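Phosphodiesterase (PDB 5H2Q) belongs to the phosphodiesterases of the HD clan, with an all-helical fold that here holds a zinc ion, a magnesium ion and the ligand LLI. Local coordinates at residues A49-L54 with N73-C78; E111-L116 with Q231-V236; E117-L122 with D178-L183; K308-C313 with W319-T324. All coordinates share one frame; numbering follows the deposited sequence.

Overall arrangement
All four contacts are buried and chiefly apolar, and none includes a hydrogen bond between its two segments. Contacts 2 and 3 share helix 115-127: the loop leading into it meets helix 227-242, while its first turns meet the loop 178-183, and Met234 of contact 2 also packs on Glu117 and Val120. Contact 1 pairs two N-terminal helices and touches contact 3 where Phe74 meets Val179. Contact 4, about 29 Å from contact 1 between centres and across the middle of the chain, is the turn-back of the last two helices. Aliphatic groups dominate contacts 1, 2 and 4, whereas contact 3 relies on aromatic rings; polar threonines enter contacts 2 and 4.

Contact 1 (A49-L54 with N73-C78); sequences AIAYRL and NFILQC
Ile75 of helix 68-80 reaches across to the backbone of Tyr52 and Ala51 on helix 43-58, and one methyl group makes nearly the whole contact. Its CD1 stands 3.5 Å from Tyr52 CA. Over the peptide that joins the two residues the same methyl lies 4.0 Å from Ala51 C, so the isoleucine rests on main chain as much as on side chains. Ile75 suits the position because its CG1 branch lies anti to the carbonyl carbon (chi1 -66°) and is then extended (chi2 167°), which carries CD1 well out from its own helix. Ala51, directed at the other helix, is small enough to admit it, its CB being 4.2 Å from Ile75 CD1. Tyr52 supplies the second wall: its CB comes within 3.8 Å of Ile75 CD1, and the methyl also lies near the plane of the phenol ring. The two side chains cross at about a right angle, a fit in which the methyl meets the ring at its edge.

The packing is therefore tight around Ile75 CD1 and looser toward the partly exposed Arg53. That residue turns away from helix 68-80, and Tyr52 CE2 lies 3.8 Å above the centre of one face of the Arg53 guanidinium, while Arg53 NH1 bonds Leu17 O.

Helix 10-17 packs on both partners, touching Ala49 and Tyr52 on one helix and Leu76 on the other. Leu126 meets Ile75 as well, so that helix 10-17 flanks the pair and helix 115-127 packs on the isoleucine.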
loop_
_atom_site.group_PDB
_atom_site.type_symbol
_atom_site.label_atom_id
_atom_site.label_comp_id
_atom_site.label_asym_id
_atom_site.label_seq_id
_atom_site.Cartn_x
_atom_site.Cartn_y
_atom_site.Cartn_z
ATOM N N ALA A 49 -9.647 -13.254 -0.416
ATOM C CA ALA A 49 -10.017 -13.890 0.864
ATOM C C ALA A 49 -9.059 -13.484 2.013
ATOM O O ALA A 49 -9.501 -13.386 3.159
ATOM C CB ALA A 49 -10.049 -15.407 0.719
ATOM N N ILE A 50 -7.760 -13.227 1.711
ATOM C CA ILE A 50 -6.828 -12.803 2.764
ATOM C C ILE A 50 -7.289 -11.483 3.325
ATOM O O ILE A 50 -7.416 -11.364 4.525
ATOM C CB ILE A 50 -5.349 -12.748 2.279
ATOM C CG1 ILE A 50 -4.799 -14.162 2.123
ATOM C CG2 ILE A 50 -4.440 -11.955 3.284
ATOM C CD1 ILE A 50 -3.634 -14.243 1.171
ATOM N N ALA A 51 -7.585 -10.496 2.449
ATOM C CA ALA A 51 -8.042 -9.199 2.918
ATOM C C ALA A 51 -9.400 -9.326 3.644
ATOM O O ALA A 51 -9.591 -8.761 4.709
ATOM C CB ALA A 51 -8.157 -8.252 1.740
ATOM N N TYR A 52 -10.301 -10.150 3.099
ATOM C CA TYR A 52 -11.639 -10.346 3.674
ATOM C C TYR A 52 -11.564 -10.958 5.074
ATOM O O TYR A 52 -12.118 -10.387 6.004
ATOM C CB TYR A 52 -12.464 -11.230 2.721
ATOM C CG TYR A 52 -13.890 -11.497 3.156
ATOM C CD1 TYR A 52 -14.822 -10.464 3.225
ATOM C CD2 TYR A 52 -14.342 -12.799 3.360
ATOM C CE1 TYR A 52 -16.142 -10.705 3.595
ATOM C CE2 TYR A 52 -15.660 -13.053 3.738
ATOM C CZ TYR A 52 -16.560 -12.004 3.834
ATOM O OH TYR A 52 -17.855 -12.247 4.212
ATOM N N ARG A 53 -10.850 -12.089 5.222
ATOM C CA ARG A 53 -10.718 -12.760 6.509
ATOM C C ARG A 53 -9.894 -11.974 7.503
ATOM O O ARG A 53 -10.206 -11.996 8.695
ATOM C CB ARG A 53 -10.195 -14.192 6.326
ATOM C CG ARG A 53 -11.126 -15.095 5.538
ATOM C CD ARG A 53 -12.499 -15.182 6.190
ATOM N NE ARG A 53 -13.469 -15.916 5.376
ATOM C CZ ARG A 53 -14.723 -16.161 5.749
ATOM N NH1 ARG A 53 -15.534 -16.850 4.956
ATOM N NH2 ARG A 53 -15.174 -15.725 6.919
ATOM N N LEU A 54 -8.865 -11.257 7.036
ATOM C CA LEU A 54 -8.076 -10.422 7.948
ATOM C C LEU A 54 -8.973 -9.354 8.584
ATOM O O LEU A 54 -8.993 -9.198 9.805
ATOM C CB LEU A 54 -6.937 -9.745 7.185
ATOM C CG LEU A 54 -6.013 -8.843 7.993
ATOM C CD1 LEU A 54 -5.145 -9.673 8.987
ATOM C CD2 LEU A 54 -5.145 -8.031 7.075
ATOM N N ASN A 73 -18.199 -7.095 -1.279
ATOM C CA ASN A 73 -18.477 -6.352 -2.511
ATOM C C ASN A 73 -17.404 -5.303 -2.745
ATOM O O ASN A 73 -16.888 -5.170 -3.854
ATOM C CB ASN A 73 -19.821 -5.661 -2.417
ATOM C CG ASN A 73 -20.975 -6.587 -2.650
ATOM O OD1 ASN A 73 -20.819 -7.670 -3.217
ATOM N ND2 ASN A 73 -22.173 -6.130 -2.293
ATOM N N PHE A 74 -17.013 -4.607 -1.675
ATOM C CA PHE A 74 -15.977 -3.600 -1.784
ATOM C C PHE A 74 -14.641 -4.220 -2.233
ATOM O O PHE A 74 -14.018 -3.686 -3.135
ATOM C CB PHE A 74 -15.842 -2.846 -0.451
ATOM C CG PHE A 74 -14.608 -1.980 -0.373
ATOM C CD1 PHE A 74 -14.595 -0.709 -0.939
ATOM C CD2 PHE A 74 -13.447 -2.447 0.243
ATOM C CE1 PHE A 74 -13.439 0.072 -0.889
ATOM C CE2 PHE A 74 -12.302 -1.656 0.315
ATOM C CZ PHE A 74 -12.321 -0.392 -0.225
ATOM N N ILE A 75 -14.205 -5.333 -1.622
ATOM C CA ILE A 75 -12.930 -5.955 -1.999
ATOM C C ILE A 75 -12.948 -6.404 -3.455
ATOM O O ILE A 75 -11.966 -6.211 -4.185
ATOM C CB ILE A 75 -12.601 -7.122 -1.040
ATOM C CG1 ILE A 75 -12.354 -6.560 0.392
ATOM C CG2 ILE A 75 -11.395 -7.921 -1.541
ATOM C CD1 ILE A 75 -12.343 -7.658 1.493
ATOM N N LEU A 76 -14.081 -6.979 -3.894
ATOM C CA LEU A 76 -14.165 -7.424 -5.284
ATOM C C LEU A 76 -14.217 -6.248 -6.260
ATOM O O LEU A 76 -13.607 -6.335 -7.327
ATOM C CB LEU A 76 -15.316 -8.431 -5.500
ATOM C CG LEU A 76 -15.193 -9.687 -4.590
ATOM C CD1 LEU A 76 -16.418 -10.533 -4.651
ATOM C CD2 LEU A 76 -13.988 -10.511 -4.916
ATOM N N GLN A 77 -14.885 -5.138 -5.887
ATOM C CA GLN A 77 -14.895 -3.931 -6.745
ATOM C C GLN A 77 -13.463 -3.378 -6.858
ATOM O O GLN A 77 -13.031 -3.032 -7.953
ATOM C CB GLN A 77 -15.864 -2.863 -6.240
ATOM C CG GLN A 77 -17.340 -3.230 -6.367
ATOM C CD GLN A 77 -17.896 -3.286 -7.789
ATOM O OE1 GLN A 77 -17.181 -3.329 -8.798
ATOM N NE2 GLN A 77 -19.211 -3.423 -7.877
ATOM N N CYS A 78 -12.691 -3.377 -5.748
ATOM C CA CYS A 78 -11.284 -2.966 -5.784
ATOM C C CYS A 78 -10.543 -3.898 -6.732
ATOM O O CYS A 78 -9.846 -3.435 -7.596
ATOM C CB CYS A 78 -10.645 -3.014 -4.396
ATOM S SG CYS A 78 -11.172 -1.678 -3.303
#

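Contact 2 (E111-L116 with Q231-V236); sequences EKLTEL and QMTMDV
Leu113 packing on Thr233 and Met234 is an apolar contact between a loop and a helix, set where the chain enters helix 115-127 and lies against helix 227-242. Leu113 is extended (phi -136°) and directs its side chain at the helix. The leucine's two methyls straddle the methionine unevenly: CD2 of Leu113 is 3.7 Å from Met234 CG, and CD1 of Leu113 is 4.1 Å from the same carbon. Leu113 CD2 also touches Thr233 CB at 4.0 Å, the two side chains lying antiparallel, side by side. A branched leucine thus fills the angle between two neighbouring helix positions. Met234, flexible and bent at chi3, continues onto helices 115-127 and 185-200. Beside Leu113, Lys112 offers its CB to Thr233 CG2 at 4.2 Å; its aliphatic chain then leads off, taking the ammonium away from the apolar patch.

Immediately after Leu113, Thr114 is the N-cap of helix 115-127. Its hydroxyl caps the amide of Glu117, and Glu117 OE1 accepts from Thr114 N in return: a capping box that fixes the start of the helix and probably helps to set the place of Leu113. On the other element, Gln231 NE2 gives a bond to Asp235 OD1, one turn on.

Thr233 serves both kinds of chemistry. Its methyl side belongs to the contact, whereas OG1 is bonded to His229 O and Tyr222 OH, and the tyrosine also reaches Lys112 O. Cohesion between the segments is thus apolar, while the Thr233 hydroxyl and Lys112 O find their polar partners in the surrounding fold.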
loop_
_atom_site.group_PDB
_atom_site.type_symbol
_atom_site.label_atom_id
_atom_site.label_comp_id
_atom_site.label_asym_id
_atom_site.label_seq_id
_atom_site.Cartn_x
_atom_site.Cartn_y
_atom_site.Cartn_z
ATOM N N GLU A 111 -2.274 1.935 19.387
ATOM C CA GLU A 111 -2.379 2.867 20.524
ATOM C C GLU A 111 -2.300 4.337 20.104
ATOM O O GLU A 111 -2.785 5.208 20.838
ATOM C CB GLU A 111 -1.259 2.603 21.541
ATOM C CG GLU A 111 -1.237 1.170 22.055
ATOM C CD GLU A 111 -0.291 0.973 23.218
ATOM O OE1 GLU A 111 0.807 1.575 23.185
ATOM O OE2 GLU A 111 -0.662 0.263 24.184
ATOM N N LYS A 112 -1.683 4.604 18.926
ATOM C CA LYS A 112 -1.486 5.963 18.417
ATOM C C LYS A 112 -2.639 6.459 17.540
ATOM O O LYS A 112 -2.598 7.606 17.084
ATOM C CB LYS A 112 -0.184 6.035 17.594
ATOM C CG LYS A 112 1.056 5.305 18.166
ATOM C CD LYS A 112 1.528 5.884 19.492
ATOM C CE LYS A 112 2.819 5.243 19.917
ATOM N NZ LYS A 112 3.102 5.506 21.348
ATOM N N LEU A 113 -3.639 5.593 17.258
ATOM C CA LEU A 113 -4.762 5.919 16.390
ATOM C C LEU A 113 -6.052 5.450 16.997
ATOM O O LEU A 113 -6.044 4.492 17.756
ATOM C CB LEU A 113 -4.585 5.183 15.030
ATOM C CG LEU A 113 -3.402 5.623 14.143
ATOM C CD1 LEU A 113 -3.344 4.766 12.879
ATOM C CD2 LEU A 113 -3.498 7.135 13.799
ATOM N N THR A 114 -7.175 6.067 16.629
ATOM C CA THR A 114 -8.442 5.560 17.117
ATOM C C THR A 114 -8.752 4.283 16.327
ATOM O O THR A 114 -8.209 4.071 15.244
ATOM C CB THR A 114 -9.582 6.559 16.910
ATOM O OG1 THR A 114 -9.827 6.735 15.511
ATOM C CG2 THR A 114 -9.341 7.916 17.616
ATOM N N GLU A 115 -9.649 3.456 16.861
ATOM C CA GLU A 115 -10.132 2.238 16.222
ATOM C C GLU A 115 -10.709 2.530 14.828
ATOM O O GLU A 115 -10.421 1.785 13.878
ATOM C CB GLU A 115 -11.216 1.669 17.119
ATOM C CG GLU A 115 -11.315 0.179 17.062
ATOM C CD GLU A 115 -12.107 -0.358 18.233
ATOM O OE1 GLU A 115 -13.160 0.229 18.577
ATOM O OE2 GLU A 115 -11.684 -1.399 18.768
ATOM N N LEU A 116 -11.485 3.631 14.691
ATOM C CA LEU A 116 -12.013 4.049 13.392
ATOM C C LEU A 116 -10.876 4.308 12.423
ATOM O O LEU A 116 -10.944 3.845 11.287
ATOM C CB LEU A 116 -12.925 5.289 13.494
ATOM C CG LEU A 116 -13.476 5.843 12.149
ATOM C CD1 LEU A 116 -14.184 4.753 11.322
ATOM C CD2 LEU A 116 -14.332 7.049 12.354
ATOM N N GLN A 231 -3.489 12.063 11.797
ATOM C CA GLN A 231 -3.441 12.043 10.320
ATOM C C GLN A 231 -2.011 11.841 9.830
ATOM O O GLN A 231 -1.783 11.046 8.928
ATOM C CB GLN A 231 -4.044 13.298 9.671
ATOM C CG GLN A 231 -4.108 13.209 8.128
ATOM C CD GLN A 231 -5.015 12.087 7.637
ATOM O OE1 GLN A 231 -6.205 12.038 7.972
ATOM N NE2 GLN A 231 -4.457 11.131 6.878
ATOM N N MET A 232 -1.044 12.545 10.434
ATOM C CA MET A 232 0.349 12.352 10.063
ATOM C C MET A 232 0.818 10.934 10.370
ATOM O O MET A 232 1.557 10.374 9.578
ATOM C CB MET A 232 1.258 13.440 10.674
ATOM C CG MET A 232 1.122 14.804 9.982
ATOM S SD MET A 232 1.383 14.902 8.194
ATOM C CE MET A 232 2.836 13.899 8.015
ATOM N N THR A 233 0.357 10.318 11.493
ATOM C CA THR A 233 0.681 8.940 11.823
ATOM C C THR A 233 0.058 8.024 10.736
ATOM O O THR A 233 0.712 7.084 10.290
ATOM C CB THR A 233 0.176 8.577 13.232
ATOM O OG1 THR A 233 0.769 9.478 14.180
ATOM C CG2 THR A 233 0.511 7.163 13.615
ATOM N N MET A 234 -1.199 8.297 10.346
ATOM C CA MET A 234 -1.869 7.512 9.291
ATOM C C MET A 234 -1.082 7.614 7.967
ATOM O O MET A 234 -0.827 6.594 7.336
ATOM C CB MET A 234 -3.296 8.027 9.065
ATOM C CG MET A 234 -4.234 7.763 10.251
ATOM S SD MET A 234 -5.921 8.261 9.916
ATOM C CE MET A 234 -6.420 6.933 8.769
ATOM N N ASP A 235 -0.657 8.836 7.579
ATOM C CA ASP A 235 0.127 9.034 6.335
ATOM C C ASP A 235 1.429 8.252 6.415
ATOM O O ASP A 235 1.778 7.509 5.492
ATOM C CB ASP A 235 0.453 10.528 6.152
ATOM C CG ASP A 235 -0.711 11.455 5.925
ATOM O OD1 ASP A 235 -1.823 10.961 5.585
ATOM O OD2 ASP A 235 -0.512 12.687 6.038
ATOM N N VAL A 236 2.141 8.371 7.554
ATOM C CA VAL A 236 3.393 7.653 7.788
ATOM C C VAL A 236 3.207 6.131 7.776
ATOM O O VAL A 236 4.050 5.410 7.227
ATOM C CB VAL A 236 4.057 8.188 9.082
ATOM C CG1 VAL A 236 5.042 7.188 9.691
ATOM C CG2 VAL A 236 4.724 9.520 8.779
#

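Contact 3 (E117-L122 with D178-L183); sequences ECFVLL and DVFGGL
Val120 on helix 115-127 and Phe180 in the loop 178-183 are the closest backbone pair, with CA atoms 8.6 Å apart, so side chains must bridge the gap between an alpha helix and two type I turns. Segment 178-183, within the connection between helices 159-172 and 185-200 of this all-helical fold, begins with an Asx turn: Phe180 N bonds Asp178 OD1, approaching from above the carboxylate plane. The overlapping type I turn is closed by Gly181 N bonding Asp178 O. Asp178 suits the place by using OD1 on the loop while OD2 pairs with Arg188. Gly181 and Gly182 carry the chain round the exposed side, with the second turn running from Phe180 to Leu183; a beta carbon at Gly181 would come too close to Asp178 O.

Large rings span the distance. Phe119 projects from the helix with CG anti to the backbone N (chi1 179°), which sends its ring out to the loop. Phe180 points back alongside it toward the helix, and Phe119 CE2 is 4.1 Å from Phe180 CE1, near the plane of the Phe180 ring and at its edge. Phe180 CE1 also meets Val120 CG2 at 4.0 Å, the two side chains crossing at about a right angle; beta-branched valine presents a compact methyl there. Val179 CG2 lies 4.0 Å above one face of Phe180, offset toward the rim, and Phe192 of helix 185-200 adds an edge-to-face partner.

The loop backbone also meets Phe119: Val179 O lies in the plane of the Phe119 ring, at its edge, 3.6 Å from CE2.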
loop_
_atom_site.group_PDB
_atom_site.type_symbol
_atom_site.label_atom_id
_atom_site.label_comp_id
_atom_site.label_asym_id
_atom_site.label_seq_id
_atom_site.Cartn_x
_atom_site.Cartn_y
_atom_site.Cartn_z
ATOM N N GLU A 117 -9.829 5.035 12.858
ATOM C CA GLU A 117 -8.683 5.324 11.970
ATOM C C GLU A 117 -7.944 4.043 11.515
ATOM O O GLU A 117 -7.442 3.973 10.395
ATOM C CB GLU A 117 -7.742 6.327 12.627
ATOM C CG GLU A 117 -8.328 7.724 12.701
ATOM C CD GLU A 117 -7.665 8.603 13.733
ATOM O OE1 GLU A 117 -6.870 8.085 14.556
ATOM O OE2 GLU A 117 -7.886 9.831 13.665
ATOM N N CYS A 118 -7.889 3.029 12.393
ATOM C CA CYS A 118 -7.279 1.739 12.054
ATOM C C CYS A 118 -8.085 1.083 10.935
ATOM O O CYS A 118 -7.507 0.638 9.946
ATOM C CB CYS A 118 -7.197 0.849 13.276
ATOM S SG CYS A 118 -5.973 1.412 14.497
ATOM N N PHE A 119 -9.423 1.080 11.068
ATOM C CA PHE A 119 -10.313 0.538 10.034
ATOM C C PHE A 119 -10.094 1.312 8.729
ATOM O O PHE A 119 -9.887 0.702 7.683
ATOM C CB PHE A 119 -11.779 0.694 10.480
ATOM C CG PHE A 119 -12.757 0.186 9.450
ATOM C CD1 PHE A 119 -12.597 -1.073 8.878
ATOM C CD2 PHE A 119 -13.835 0.971 9.044
ATOM C CE1 PHE A 119 -13.527 -1.562 7.939
ATOM C CE2 PHE A 119 -14.746 0.493 8.082
ATOM C CZ PHE A 119 -14.576 -0.768 7.540
ATOM N N VAL A 120 -10.120 2.657 8.796
ATOM C CA VAL A 120 -9.901 3.491 7.619
ATOM C C VAL A 120 -8.569 3.154 6.946
ATOM O O VAL A 120 -8.520 3.025 5.724
ATOM C CB VAL A 120 -10.021 5.007 7.968
ATOM C CG1 VAL A 120 -9.543 5.893 6.806
ATOM C CG2 VAL A 120 -11.462 5.357 8.385
ATOM N N LEU A 121 -7.484 3.017 7.725
ATOM C CA LEU A 121 -6.162 2.708 7.141
ATOM C C LEU A 121 -6.144 1.382 6.369
ATOM O O LEU A 121 -5.604 1.299 5.260
ATOM C CB LEU A 121 -5.142 2.577 8.274
ATOM C CG LEU A 121 -4.105 3.634 8.516
ATOM C CD1 LEU A 121 -2.978 3.012 9.331
ATOM C CD2 LEU A 121 -3.502 4.185 7.213
ATOM N N LEU A 122 -6.760 0.336 6.947
ATOM C CA LEU A 122 -6.781 -0.984 6.302
ATOM C C LEU A 122 -7.586 -0.950 5.014
ATOM O O LEU A 122 -7.164 -1.510 3.998
ATOM C CB LEU A 122 -7.307 -2.028 7.282
ATOM C CG LEU A 122 -6.411 -2.223 8.522
ATOM C CD1 LEU A 122 -7.090 -3.103 9.535
ATOM C CD2 LEU A 122 -5.038 -2.808 8.137
ATOM N N ASP A 178 -20.148 0.457 -0.084
ATOM C CA ASP A 178 -19.714 1.557 0.748
ATOM C C ASP A 178 -19.390 1.065 2.138
ATOM O O ASP A 178 -20.262 1.012 3.021
ATOM C CB ASP A 178 -20.713 2.725 0.754
ATOM C CG ASP A 178 -20.231 3.946 1.527
ATOM O OD1 ASP A 178 -19.064 3.926 2.023
ATOM O OD2 ASP A 178 -20.987 4.943 1.587
ATOM N N VAL A 179 -18.104 0.729 2.343
ATOM C CA VAL A 179 -17.630 0.270 3.646
ATOM C C VAL A 179 -17.735 1.334 4.702
ATOM O O VAL A 179 -17.558 1.009 5.864
ATOM C CB VAL A 179 -16.204 -0.354 3.623
ATOM C CG1 VAL A 179 -16.201 -1.659 2.814
ATOM C CG2 VAL A 179 -15.153 0.649 3.122
ATOM N N PHE A 180 -17.985 2.608 4.310
ATOM C CA PHE A 180 -18.145 3.713 5.260
ATOM C C PHE A 180 -19.644 4.069 5.407
ATOM O O PHE A 180 -19.994 5.059 6.061
ATOM C CB PHE A 180 -17.342 4.931 4.825
ATOM C CG PHE A 180 -15.837 4.706 4.756
ATOM C CD1 PHE A 180 -15.205 3.854 5.653
ATOM C CD2 PHE A 180 -15.073 5.306 3.766
ATOM C CE1 PHE A 180 -13.821 3.656 5.608
ATOM C CE2 PHE A 180 -13.679 5.106 3.716
ATOM C CZ PHE A 180 -13.069 4.270 4.630
ATOM N N GLY A 181 -20.494 3.246 4.794
ATOM C CA GLY A 181 -21.941 3.416 4.773
ATOM C C GLY A 181 -22.621 3.327 6.128
ATOM O O GLY A 181 -23.716 3.860 6.277
ATOM N N GLY A 182 -21.968 2.684 7.105
ATOM C CA GLY A 182 -22.468 2.509 8.475
ATOM C C GLY A 182 -22.083 3.634 9.423
ATOM O O GLY A 182 -22.530 3.661 10.575
ATOM N N LEU A 183 -21.287 4.593 8.925
ATOM C CA LEU A 183 -20.841 5.789 9.655
ATOM C C LEU A 183 -21.721 6.999 9.368
ATOM O O LEU A 183 -22.357 7.077 8.328
ATOM C CB LEU A 183 -19.384 6.154 9.308
ATOM C CG LEU A 183 -18.358 5.030 9.437
ATOM C CD1 LEU A 183 -16.976 5.497 8.914
ATOM C CD2 LEU A 183 -18.230 4.592 10.879
#

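Contact 4 (K308-C313 with W319-T324); sequences KIVDAC and WTVDRT
Val310 and Val321 face each other with one methyl apiece, CG2 of Val310 lying 3.9 Å from CG2 of Val321, and the two side chains cross obliquely. The valines adopt matching torsions: in each, CG1 is anti to the backbone N (chi1 169° and 173°), leaving CG2 beside that nitrogen as the branch that meets the other helix. Short and beta-branched, valine fits helices whose CA atoms approach to 8.0 Å at this pair, since it fills the gap without needing a long reach.

Thr320 lies beside Val310, the two side chains pointing opposite ways, and turns OG1 to within 4.1 Å of Val310 CG2. This is plain contact, for the hydroxyl is hydrogen-bonded to Met317 O one turn earlier. Threonine thereby keeps a polar atom at an apolar border satisfied. On its other branch, CG2 of Thr320 sits 3.7 Å above the face of the neighbouring Trp319 ring, offset toward the rim.

Further along, Thr324 OG1 donates to Thr320 O at 2.7 Å, a bond from side chain to the backbone one turn back. That oxygen also accepts from Thr324 N, and the two donors reach it from opposite faces of the carbonyl plane. Phe306 extends the apolar patch from helix 290-312 onto both Thr320 and Val321, while Asp311 and Asp322 mark the exposed flank.

Helices 290-312 and 318-334 run in opposite directions and are joined by a short link, in which Gln315 NE2 bonds Val310 O. The arrangement is that of an antiparallel helical hairpin, closed near its turn by a valine pair.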
loop_
_atom_site.group_PDB
_atom_site.type_symbol
_atom_site.label_atom_id
_atom_site.label_comp_id
_atom_site.label_asym_id
_atom_site.label_seq_id
_atom_site.Cartn_x
_atom_site.Cartn_y
_atom_site.Cartn_z
ATOM N N LYS A 308 14.085 6.557 11.714
ATOM C CA LYS A 308 13.594 7.846 12.210
ATOM C C LYS A 308 12.198 7.742 12.840
ATOM O O LYS A 308 11.947 8.372 13.875
ATOM C CB LYS A 308 13.602 8.918 11.113
ATOM C CG LYS A 308 15.004 9.402 10.700
ATOM C CD LYS A 308 14.911 10.291 9.450
ATOM C CE LYS A 308 16.244 10.856 9.005
ATOM N NZ LYS A 308 16.101 11.664 7.758
ATOM N N ILE A 309 11.280 6.987 12.194
ATOM C CA ILE A 309 9.930 6.882 12.743
ATOM C C ILE A 309 9.920 6.009 14.008
ATOM O O ILE A 309 9.180 6.350 14.936
ATOM C CB ILE A 309 8.830 6.495 11.704
ATOM C CG1 ILE A 309 8.948 5.018 11.274
ATOM C CG2 ILE A 309 8.836 7.481 10.516
ATOM C CD1 ILE A 309 7.852 4.521 10.258
ATOM N N VAL A 310 10.762 4.944 14.061
ATOM C CA VAL A 310 10.922 4.037 15.209
ATOM C C VAL A 310 11.496 4.837 16.392
ATOM O O VAL A 310 10.903 4.835 17.466
ATOM C CB VAL A 310 11.736 2.739 14.911
ATOM C CG1 VAL A 310 12.082 1.986 16.193
ATOM C CG2 VAL A 310 10.985 1.814 13.950
ATOM N N ASP A 311 12.602 5.581 16.161
ATOM C CA ASP A 311 13.248 6.391 17.194
ATOM C C ASP A 311 12.383 7.541 17.720
ATOM O O ASP A 311 12.459 7.826 18.916
ATOM C CB ASP A 311 14.626 6.913 16.716
ATOM C CG ASP A 311 15.659 5.835 16.413
ATOM O OD1 ASP A 311 15.395 4.655 16.717
ATOM O OD2 ASP A 311 16.716 6.171 15.836
ATOM N N ALA A 312 11.562 8.190 16.869
ATOM C CA ALA A 312 10.737 9.309 17.332
ATOM C C ALA A 312 9.480 8.913 18.110
ATOM O O ALA A 312 8.993 9.711 18.922
ATOM C CB ALA A 312 10.349 10.204 16.170
ATOM N N CYS A 313 8.909 7.724 17.818
ATOM C CA CYS A 313 7.621 7.362 18.407
ATOM C C CYS A 313 7.258 5.892 18.304
ATOM O O CYS A 313 6.660 5.378 19.238
ATOM C CB CYS A 313 6.532 8.240 17.783
ATOM S SG CYS A 313 4.869 7.983 18.453
ATOM N N TRP A 319 11.555 -4.058 14.655
ATOM C CA TRP A 319 11.870 -5.198 13.790
ATOM C C TRP A 319 12.063 -4.789 12.317
ATOM O O TRP A 319 12.771 -5.498 11.577
ATOM C CB TRP A 319 10.809 -6.316 13.910
ATOM C CG TRP A 319 9.638 -6.172 12.963
ATOM C CD1 TRP A 319 9.605 -6.520 11.643
ATOM C CD2 TRP A 319 8.340 -5.631 13.267
ATOM N NE1 TRP A 319 8.379 -6.208 11.098
ATOM C CE2 TRP A 319 7.573 -5.691 12.080
ATOM C CE3 TRP A 319 7.744 -5.115 14.435
ATOM C CZ2 TRP A 319 6.238 -5.256 12.026
ATOM C CZ3 TRP A 319 6.423 -4.676 14.379
ATOM C CH2 TRP A 319 5.690 -4.733 13.182
ATOM N N THR A 320 11.355 -3.715 11.884
ATOM C CA THR A 320 11.400 -3.212 10.493
ATOM C C THR A 320 12.833 -2.744 10.188
ATOM O O THR A 320 13.375 -3.080 9.137
ATOM C CB THR A 320 10.360 -2.113 10.212
ATOM O OG1 THR A 320 10.601 -0.969 11.016
ATOM C CG2 THR A 320 8.911 -2.588 10.341
ATOM N N VAL A 321 13.450 -2.030 11.153
ATOM C CA VAL A 321 14.847 -1.561 11.093
ATOM C C VAL A 321 15.797 -2.785 10.992
ATOM O O VAL A 321 16.642 -2.837 10.088
ATOM C CB VAL A 321 15.192 -0.647 12.306
ATOM C CG1 VAL A 321 16.681 -0.298 12.344
ATOM C CG2 VAL A 321 14.342 0.621 12.314
ATOM N N ASP A 322 15.628 -3.778 11.892
ATOM C CA ASP A 322 16.460 -4.985 11.938
ATOM C C ASP A 322 16.432 -5.811 10.650
ATOM O O ASP A 322 17.490 -6.251 10.188
ATOM C CB ASP A 322 16.088 -5.885 13.146
ATOM C CG ASP A 322 16.109 -5.246 14.530
ATOM O OD1 ASP A 322 16.651 -4.127 14.669
ATOM O OD2 ASP A 322 15.569 -5.865 15.475
ATOM N N ARG A 323 15.225 -6.074 10.100
ATOM C CA ARG A 323 15.100 -6.891 8.895
ATOM C C ARG A 323 15.641 -6.203 7.655
ATOM O O ARG A 323 16.183 -6.887 6.797
ATOM C CB ARG A 323 13.673 -7.359 8.676
ATOM C CG ARG A 323 13.610 -8.856 8.429
ATOM C CD ARG A 323 13.434 -9.610 9.738
ATOM N NE ARG A 323 12.260 -10.478 9.718
ATOM C CZ ARG A 323 11.000 -10.050 9.714
ATOM N NH1 ARG A 323 10.731 -8.750 9.705
ATOM N NH2 ARG A 323 10.002 -10.915 9.690
ATOM N N THR A 324 15.530 -4.859 7.599
ATOM C CA THR A 324 16.015 -3.988 6.516
ATOM C C THR A 324 17.541 -4.145 6.410
ATOM O O THR A 324 18.042 -4.386 5.307
ATOM C CB THR A 324 15.493 -2.531 6.733
ATOM O OG1 THR A 324 14.069 -2.515 6.564
ATOM C CG2 THR A 324 16.094 -1.518 5.776
#